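Local coordinates for protein halorhodopsin (Halobacterium salinarum, PDB 2JAF) that probably works as a light-driven chloride pump, a membrane-embedded retinal protein that uses photon energy absorbed by its chromophore to move the anion across the membrane, at residues 106-111 against 232-237; 114-119 against 205-210. The protein carries 2 engineered substitutions. All coordinates share one frame; numbering follows the deposited sequence.

Contact 1: 106-111 against 232-237. With PLM (palmitic acid), chain E; PLM (palmitic acid), chain D.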
loop_
_atom_site.group_PDB
_atom_site.type_symbol
_atom_site.label_atom_id
_atom_site.label_comp_id
_atom_site.label_asym_id
_atom_site.label_seq_id
_atom_site.Cartn_x
_atom_site.Cartn_y
_atom_site.Cartn_z
ATOM N N TRP A 106 -1.340 -11.637 14.705
ATOM C CA TRP A 106 -1.758 -11.007 13.460
ATOM C C TRP A 106 -0.726 -10.075 12.837
ATOM O O TRP A 106 -0.828 -9.729 11.659
ATOM C CB TRP A 106 -3.095 -10.274 13.640
ATOM C CG TRP A 106 -3.107 -9.156 14.633
ATOM C CD1 TRP A 106 -3.527 -9.217 15.934
ATOM C CD2 TRP A 106 -2.748 -7.792 14.391
ATOM N NE1 TRP A 106 -3.457 -7.975 16.510
ATOM C CE2 TRP A 106 -2.981 -7.080 15.587
ATOM C CE3 TRP A 106 -2.251 -7.101 13.277
ATOM C CZ2 TRP A 106 -2.737 -5.708 15.703
ATOM C CZ3 TRP A 106 -2.007 -5.738 13.393
ATOM C CH2 TRP A 106 -2.251 -5.057 14.600
ATOM N N GLY A 107 0.267 -9.672 13.625
ATOM C CA GLY A 107 1.304 -8.817 13.086
ATOM C C GLY A 107 2.107 -9.568 12.035
ATOM O O GLY A 107 2.710 -8.961 11.151
ATOM N N ARG A 108 2.133 -10.895 12.118
ATOM C CA ARG A 108 2.873 -11.651 11.109
ATOM C C ARG A 108 2.204 -11.440 9.757
ATOM O O ARG A 108 2.853 -11.089 8.771
ATOM C CB ARG A 108 2.877 -13.149 11.426
ATOM C CG ARG A 108 3.775 -13.591 12.567
ATOM C CD ARG A 108 3.763 -15.122 12.670
ATOM N NE ARG A 108 4.533 -15.647 13.792
ATOM C CZ ARG A 108 5.850 -15.854 13.785
ATOM N NH1 ARG A 108 6.576 -15.576 12.704
ATOM N NH2 ARG A 108 6.435 -16.361 14.857
ATOM N N TYR A 109 0.890 -11.642 9.726
ATOM C CA TYR A 109 0.121 -11.518 8.499
ATOM C C TYR A 109 0.230 -10.116 7.919
ATOM O O TYR A 109 0.375 -9.941 6.705
ATOM C CB TYR A 109 -1.343 -11.911 8.773
ATOM C CG TYR A 109 -1.465 -13.104 9.710
ATOM C CD1 TYR A 109 -0.560 -14.169 9.640
ATOM C CD2 TYR A 109 -2.461 -13.158 10.687
ATOM C CE1 TYR A 109 -0.640 -15.250 10.520
ATOM C CE2 TYR A 109 -2.548 -14.234 11.572
ATOM C CZ TYR A 109 -1.634 -15.276 11.484
ATOM O OH TYR A 109 -1.708 -16.336 12.361
ATOM N N LEU A 110 0.195 -9.111 8.788
ATOM C CA LEU A 110 0.298 -7.727 8.347
ATOM C C LEU A 110 1.655 -7.375 7.728
ATOM O O LEU A 110 1.725 -6.771 6.655
ATOM C CB LEU A 110 0.040 -6.779 9.522
ATOM C CG LEU A 110 0.155 -5.295 9.158
ATOM C CD1 LEU A 110 -0.997 -4.916 8.227
ATOM C CD2 LEU A 110 0.131 -4.441 10.420
ATOM N N THR A 111 2.742 -7.743 8.401
ATOM C CA THR A 111 4.061 -7.416 7.876
ATOM C C THR A 111 4.416 -8.212 6.621
ATOM O O THR A 111 5.223 -7.760 5.808
ATOM C CB THR A 111 5.156 -7.612 8.941
ATOM O OG1 THR A 111 5.299 -9.003 9.242
ATOM C CG2 THR A 111 4.786 -6.859 10.213
ATOM N N TRP A 232 6.675 -21.161 16.616
ATOM C CA TRP A 232 7.973 -21.693 16.210
ATOM C C TRP A 232 7.970 -22.181 14.761
ATOM O O TRP A 232 8.971 -22.041 14.055
ATOM C CB TRP A 232 8.420 -22.842 17.134
ATOM C CG TRP A 232 9.381 -22.397 18.226
ATOM C CD1 TRP A 232 9.101 -22.251 19.556
ATOM C CD2 TRP A 232 10.747 -21.982 18.057
ATOM N NE1 TRP A 232 10.204 -21.770 20.223
ATOM C CE2 TRP A 232 11.227 -21.596 19.328
ATOM C CE3 TRP A 232 11.612 -21.897 16.953
ATOM C CZ2 TRP A 232 12.537 -21.127 19.530
ATOM C CZ3 TRP A 232 12.917 -21.429 17.153
ATOM C CH2 TRP A 232 13.363 -21.051 18.435
ATOM N N ALA A 233 6.852 -22.745 14.310
ATOM C CA ALA A 233 6.777 -23.240 12.941
ATOM C C ALA A 233 6.981 -22.080 11.965
ATOM O O ALA A 233 7.780 -22.177 11.030
ATOM C CB ALA A 233 5.423 -23.926 12.693
ATOM N N TYR A 234 6.258 -20.985 12.188
ATOM C CA TYR A 234 6.380 -19.803 11.334
ATOM C C TYR A 234 7.805 -19.236 11.407
ATOM O O TYR A 234 8.379 -18.828 10.392
ATOM C CB TYR A 234 5.397 -18.711 11.779
ATOM C CG TYR A 234 3.930 -18.956 11.466
ATOM C CD1 TYR A 234 3.505 -19.229 10.168
ATOM C CD2 TYR A 234 2.955 -18.820 12.461
ATOM C CE1 TYR A 234 2.147 -19.353 9.862
ATOM C CE2 TYR A 234 1.596 -18.941 12.164
ATOM C CZ TYR A 234 1.198 -19.203 10.868
ATOM O OH TYR A 234 -0.144 -19.291 10.562
ATOM N N SER A 235 8.369 -19.200 12.611
ATOM C CA SER A 235 9.717 -18.678 12.803
ATOM C C SER A 235 10.741 -19.489 12.030
ATOM O O SER A 235 11.640 -18.925 11.415
ATOM C CB SER A 235 10.081 -18.651 14.289
ATOM O OG SER A 235 9.313 -17.664 14.962
ATOM N N VAL A 236 10.611 -20.812 12.057
ATOM C CA VAL A 236 11.544 -21.653 11.310
ATOM C C VAL A 236 11.367 -21.412 9.810
ATOM O O VAL A 236 12.338 -21.368 9.059
ATOM C CB VAL A 236 11.326 -23.149 11.604
ATOM C CG1 VAL A 236 12.153 -23.998 10.640
ATOM C CG2 VAL A 236 11.721 -23.453 13.042
ATOM N N LEU A 237 10.123 -21.264 9.366
ATOM C CA LEU A 237 9.884 -21.011 7.947
ATOM C C LEU A 237 10.543 -19.693 7.549
ATOM O O LEU A 237 11.166 -19.595 6.487
ATOM C CB LEU A 237 8.382 -20.966 7.650
ATOM C CG LEU A 237 7.698 -22.337 7.634
ATOM C CD1 LEU A 237 6.199 -22.154 7.497
ATOM C CD2 LEU A 237 8.247 -23.173 6.450
HETATM C C1 PLM E . -7.229 -6.588 16.837
HETATM O O1 PLM E . -6.579 -6.361 17.875
HETATM O O2 PLM E . -8.452 -6.852 16.856
HETATM C C2 PLM E . -6.482 -6.537 15.514
HETATM C C3 PLM E . -6.774 -5.386 14.554
HETATM C C4 PLM E . -5.865 -5.559 13.341
HETATM C C5 PLM E . -5.996 -4.504 12.258
HETATM C C6 PLM E . -5.171 -3.264 12.533
HETATM C C7 PLM E . -4.097 -3.018 11.488
HETATM C C8 PLM E . -3.304 -1.765 11.795
HETATM C C9 PLM E . -2.253 -1.531 10.721
HETATM C CA PLM E . -1.431 -0.283 10.982
HETATM C CB PLM E . -0.488 0.207 9.892
HETATM C CC PLM E . -1.134 0.592 8.571
HETATM C CD PLM E . -0.085 1.110 7.606
HETATM C CE PLM E . -0.726 1.498 6.274
HETATM C CF PLM E . 0.199 1.036 5.155
HETATM C CG PLM E . -0.375 1.373 3.788
HETATM C C1 PLM D . 5.206 -3.760 12.155
HETATM O O1 PLM D . 5.155 -3.277 13.299
HETATM O O2 PLM D . 6.169 -4.461 11.771
HETATM C C2 PLM D . 4.040 -3.473 11.225
HETATM C C3 PLM D . 4.403 -2.965 9.833
HETATM C C4 PLM D . 3.109 -2.766 9.059
HETATM C C5 PLM D . 3.416 -2.257 7.667
HETATM C C6 PLM D . 2.813 -3.118 6.582
HETATM C C7 PLM D . 2.963 -2.316 5.306
HETATM C C8 PLM D . 2.401 -3.041 4.106
HETATM C C9 PLM D . 2.618 -2.188 2.867
HETATM C CA PLM D . 2.043 -2.860 1.635
HETATM C CB PLM D . 2.488 -2.383 0.259
HETATM C CC PLM D . 3.960 -2.528 -0.090
HETATM C CD PLM D . 4.164 -2.049 -1.515
HETATM C CE PLM D . 5.628 -2.184 -1.935
HETATM C CF PLM D . 5.809 -1.484 -3.274
HETATM C CG PLM D . 7.251 -1.597 -3.745
#
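The flat guanidinium of Arg108 has CB of Tyr234 centred over one face, 3.4 Å above the plane, and Ser235 at its edge; one face of the Trp106 indole carries a palmitic acid (chain E), its C2 lying off toward the rim. The contact joins the third and seventh helices of the seven-helix microbial rhodopsin bundle, here 106-127 and 227-255. Their axes in these segments come no closer than 12.4 Å, so a long side chain must bridge the gap. Arginine suits the place: its chain runs extended from CG to NE, carrying a flat multiple donor to the far helix. NH2 of Arg108 donates to OG of Ser235 over 3.2 Å, 158° at the hydrogen, with the acceptor only 13° out of the guanidinium plane. Further bonds, from NE to Gln105, from NH1 to Tyr77 and from NH2 to Ser231, fix the rotation of the group. The small hydroxyl of Ser235 suits this junction: its single proton faces two backbone acceptors, Ser32 O of helix 27-50 and Ser231 O, while OG accepts from Arg108.

Beside this grip, the Tyr109 side chain crosses that of Tyr234 at about a right angle, with Tyr109 CE1 4.4 Å from Tyr234 CZ; the Tyr109 hydroxyl is hydrogen-bonded to Glu219. On the face of helix 106-127 that meets the bound palmitic acids, Trp106 NE1 lies 3.5 Å from C2 of the chain E molecule. A serine in place of Trp106 would probably strip this acyl chain of its broad flat bed and open a gap beside Leu149 and Met153 of helix 131-153. Leu110 touches both acyl chains through CD2, which is 3.8 Å from C9 of that palmitic acid and 3.7 Å from C4 of the one in chain D.

Contact 2: 114-119 against 205-210. With RET (retinal), chain G; PLM (palmitic acid), chain D.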
loop_
_atom_site.group_PDB
_atom_site.type_symbol
_atom_site.label_atom_id
_atom_site.label_comp_id
_atom_site.label_asym_id
_atom_site.label_seq_id
_atom_site.Cartn_x
_atom_site.Cartn_y
_atom_site.Cartn_z
ATOM N N LEU A 114 4.454 -6.501 3.383
ATOM C CA LEU A 114 5.580 -5.670 2.970
ATOM C C LEU A 114 6.803 -6.540 2.661
ATOM O O LEU A 114 7.505 -6.303 1.681
ATOM C CB LEU A 114 5.936 -4.656 4.061
ATOM C CG LEU A 114 7.160 -3.783 3.756
ATOM C CD1 LEU A 114 6.912 -2.930 2.520
ATOM C CD2 LEU A 114 7.462 -2.906 4.957
ATOM N N SER A 115 7.050 -7.552 3.486
ATOM C CA SER A 115 8.201 -8.422 3.268
ATOM C C SER A 115 8.080 -9.348 2.058
ATOM O O SER A 115 9.066 -9.547 1.345
ATOM C CB SER A 115 8.496 -9.261 4.519
ATOM O OG SER A 115 7.451 -10.180 4.798
ATOM N N THR A 116 6.903 -9.919 1.806
ATOM C CA THR A 116 6.808 -10.809 0.651
ATOM C C THR A 116 6.954 -10.033 -0.654
ATOM O O THR A 116 7.537 -10.536 -1.617
ATOM C CB THR A 116 5.531 -11.719 0.678
ATOM O OG1 THR A 116 4.341 -10.951 0.879
ATOM C CG2 THR A 116 5.652 -12.724 1.801
ATOM N N PRO A 117 6.438 -8.793 -0.709
ATOM C CA PRO A 117 6.611 -8.053 -1.962
ATOM C C PRO A 117 8.103 -7.757 -2.195
ATOM O O PRO A 117 8.565 -7.687 -3.335
ATOM C CB PRO A 117 5.782 -6.792 -1.727
ATOM C CG PRO A 117 4.642 -7.319 -0.921
ATOM C CD PRO A 117 5.354 -8.199 0.095
ATOM N N MET A 118 8.861 -7.596 -1.113
ATOM C CA MET A 118 10.292 -7.340 -1.251
ATOM C C MET A 118 11.027 -8.586 -1.736
ATOM O O MET A 118 11.986 -8.493 -2.505
ATOM C CB MET A 118 10.885 -6.839 0.067
ATOM C CG MET A 118 10.609 -5.364 0.317
ATOM S SD MET A 118 11.152 -4.329 -1.075
ATOM C CE MET A 118 9.635 -4.194 -2.003
ATOM N N ILE A 119 10.577 -9.755 -1.294
ATOM C CA ILE A 119 11.184 -11.006 -1.744
ATOM C C ILE A 119 10.940 -11.117 -3.247
ATOM O O ILE A 119 11.847 -11.450 -4.016
ATOM C CB ILE A 119 10.551 -12.237 -1.031
ATOM C CG1 ILE A 119 10.923 -12.239 0.453
ATOM C CG2 ILE A 119 11.015 -13.538 -1.698
ATOM C CD1 ILE A 119 10.257 -13.367 1.259
ATOM N N VAL A 205 8.233 -24.352 -2.297
ATOM C CA VAL A 205 8.182 -25.280 -1.174
ATOM C C VAL A 205 8.025 -24.592 0.181
ATOM O O VAL A 205 7.161 -24.967 0.979
ATOM C CB VAL A 205 9.441 -26.180 -1.146
ATOM C CG1 VAL A 205 9.405 -27.100 0.064
ATOM C CG2 VAL A 205 9.500 -27.005 -2.421
ATOM N N LEU A 206 8.847 -23.587 0.449
ATOM C CA LEU A 206 8.762 -22.914 1.741
ATOM C C LEU A 206 7.472 -22.102 1.899
ATOM O O LEU A 206 6.858 -22.125 2.967
ATOM C CB LEU A 206 9.983 -22.024 1.947
ATOM C CG LEU A 206 11.308 -22.800 1.918
ATOM C CD1 LEU A 206 12.475 -21.829 1.987
ATOM C CD2 LEU A 206 11.359 -23.780 3.082
ATOM N N TRP A 207 7.056 -21.393 0.851
ATOM C CA TRP A 207 5.831 -20.599 0.955
ATOM C C TRP A 207 4.603 -21.479 1.205
ATOM O O TRP A 207 3.645 -21.049 1.859
ATOM C CB TRP A 207 5.644 -19.722 -0.296
ATOM C CG TRP A 207 6.566 -18.510 -0.328
ATOM C CD1 TRP A 207 7.895 -18.479 0.013
ATOM C CD2 TRP A 207 6.252 -17.196 -0.826
ATOM N NE1 TRP A 207 8.422 -17.235 -0.249
ATOM C CE2 TRP A 207 7.439 -16.430 -0.765
ATOM C CE3 TRP A 207 5.084 -16.598 -1.323
ATOM C CZ2 TRP A 207 7.494 -15.093 -1.183
ATOM C CZ3 TRP A 207 5.137 -15.265 -1.741
ATOM C CH2 TRP A 207 6.335 -14.530 -1.667
ATOM N N LEU A 208 4.625 -22.710 0.700
ATOM C CA LEU A 208 3.508 -23.626 0.922
ATOM C C LEU A 208 3.418 -24.003 2.400
ATOM O O LEU A 208 2.353 -24.393 2.889
ATOM C CB LEU A 208 3.680 -24.892 0.072
ATOM C CG LEU A 208 3.250 -24.792 -1.391
ATOM C CD1 LEU A 208 3.779 -25.974 -2.186
ATOM C CD2 LEU A 208 1.728 -24.751 -1.446
ATOM N N GLY A 209 4.533 -23.892 3.118
ATOM C CA GLY A 209 4.521 -24.222 4.530
ATOM C C GLY A 209 3.642 -23.293 5.359
ATOM O O GLY A 209 3.047 -23.717 6.352
ATOM N N TYR A 210 3.543 -22.024 4.966
ATOM C CA TYR A 210 2.741 -21.086 5.752
ATOM C C TYR A 210 1.255 -21.432 5.846
ATOM O O TYR A 210 0.697 -21.441 6.942
ATOM C CB TYR A 210 2.949 -19.651 5.250
ATOM C CG TYR A 210 4.364 -19.168 5.492
ATOM C CD1 TYR A 210 5.404 -19.537 4.632
ATOM C CD2 TYR A 210 4.670 -18.358 6.586
ATOM C CE1 TYR A 210 6.719 -19.103 4.859
ATOM C CE2 TYR A 210 5.981 -17.921 6.825
ATOM C CZ TYR A 210 6.998 -18.296 5.956
ATOM O OH TYR A 210 8.283 -17.848 6.172
HETATM C C1 RET G . -1.857 -17.656 4.841
HETATM C C2 RET G . -3.338 -18.154 5.192
HETATM C C3 RET G . -4.368 -18.124 4.036
HETATM C C4 RET G . -3.879 -19.040 2.822
HETATM C C5 RET G . -2.397 -18.770 2.341
HETATM C C6 RET G . -1.379 -18.103 3.305
HETATM C C7 RET G . -0.018 -17.777 2.759
HETATM C C8 RET G . 1.042 -17.100 3.277
HETATM C C9 RET G . 2.364 -17.083 2.709
HETATM C C10 RET G . 3.237 -16.400 3.558
HETATM C C11 RET G . 4.583 -16.232 3.312
HETATM C C12 RET G . 5.386 -15.583 4.261
HETATM C C13 RET G . 6.796 -15.291 4.052
HETATM C C14 RET G . 7.372 -14.576 5.143
HETATM C C15 RET G . 8.614 -13.986 5.138
HETATM C C16 RET G . -1.939 -16.093 4.993
HETATM C C17 RET G . -0.907 -18.287 5.986
HETATM C C18 RET G . -2.076 -19.223 0.926
HETATM C C19 RET G . 2.744 -17.921 1.363
HETATM C C20 RET G . 7.567 -15.754 2.801
HETATM C C1 PLM D . 5.206 -3.760 12.155
HETATM O O1 PLM D . 5.155 -3.277 13.299
HETATM O O2 PLM D . 6.169 -4.461 11.771
HETATM C C2 PLM D . 4.040 -3.473 11.225
HETATM C C3 PLM D . 4.403 -2.965 9.833
HETATM C C4 PLM D . 3.109 -2.766 9.059
HETATM C C5 PLM D . 3.416 -2.257 7.667
HETATM C C6 PLM D . 2.813 -3.118 6.582
HETATM C C7 PLM D . 2.963 -2.316 5.306
HETATM C C8 PLM D . 2.401 -3.041 4.106
HETATM C C9 PLM D . 2.618 -2.188 2.867
HETATM C CA PLM D . 2.043 -2.860 1.635
HETATM C CB PLM D . 2.488 -2.383 0.259
HETATM C CC PLM D . 3.960 -2.528 -0.090
HETATM C CD PLM D . 4.164 -2.049 -1.515
HETATM C CE PLM D . 5.628 -2.184 -1.935
HETATM C CF PLM D . 5.809 -1.484 -3.274
HETATM C CG PLM D . 7.251 -1.597 -3.745
#
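Trp207 lays one face of its indole against the C20 methyl of retinal, which stands off toward the rim, 3.5 Å from Trp207 NE1. Ile119 meets the same ring at its edge, near the plane, with CG2 3.9 Å from Trp207 CZ2, while its other branch turns to the chromophore, CD1 lying 3.9 Å from retinal C20. A branched aliphatic chain thus serves ring and methyl at once. Thr116 comes in at an oblique angle, CB 3.7 Å from Trp207 CH2. Its two branches divide the work: OG1, between the backbone N and the carbonyl carbon (chi1 52°), has hydrogen-bond partners in Asp141 OD2 and Trp112 O, whereas CG2 faces the polyene, 3.6 Å from retinal C13. Tyr210 lies flat along the chain, C12 over the centre of its ring, and its hydroxyl is bonded to Asp238. Broad, flat aromatics suit a flat conjugated chain, and their close fit probably restricts which movements the chromophore can make. Pro117, lacking an N-H, is one of two positions where helix 106-127 misses a bond to the preceding turn and kinks.

Around the pocket, helix 131-153 supplies Asp141 and Cys145, helix 227-255 brings Lys242 and Phe245 to Ser115 and Ile119, and Phe172 of helix 158-180 packs on Trp207. On the outer side, Leu114 meets Gly143 of a second subunit.

Overall arrangement
Contacts 1 and 2 lie about 10 Å apart, centre to centre, and share helix 106-127, whose first turns meet helix 227-255 and whose later ones reach helix 193-216 as well. The order along the chain is 106-111, 114-119, 205-210, 232-237, so contact 2 falls wholly within the span bracketed by contact 1. The two partner helices follow each other in the chain and meet directly: Tyr234 CD1 is 3.9 Å from Tyr210 CD2, and Leu237 packs on Gly209. Contact 2 helps form the retinal pocket, with the polar bridge of contact 1 close beside it, while one palmitic acid (chain D) touches helix 106-127 in both contacts.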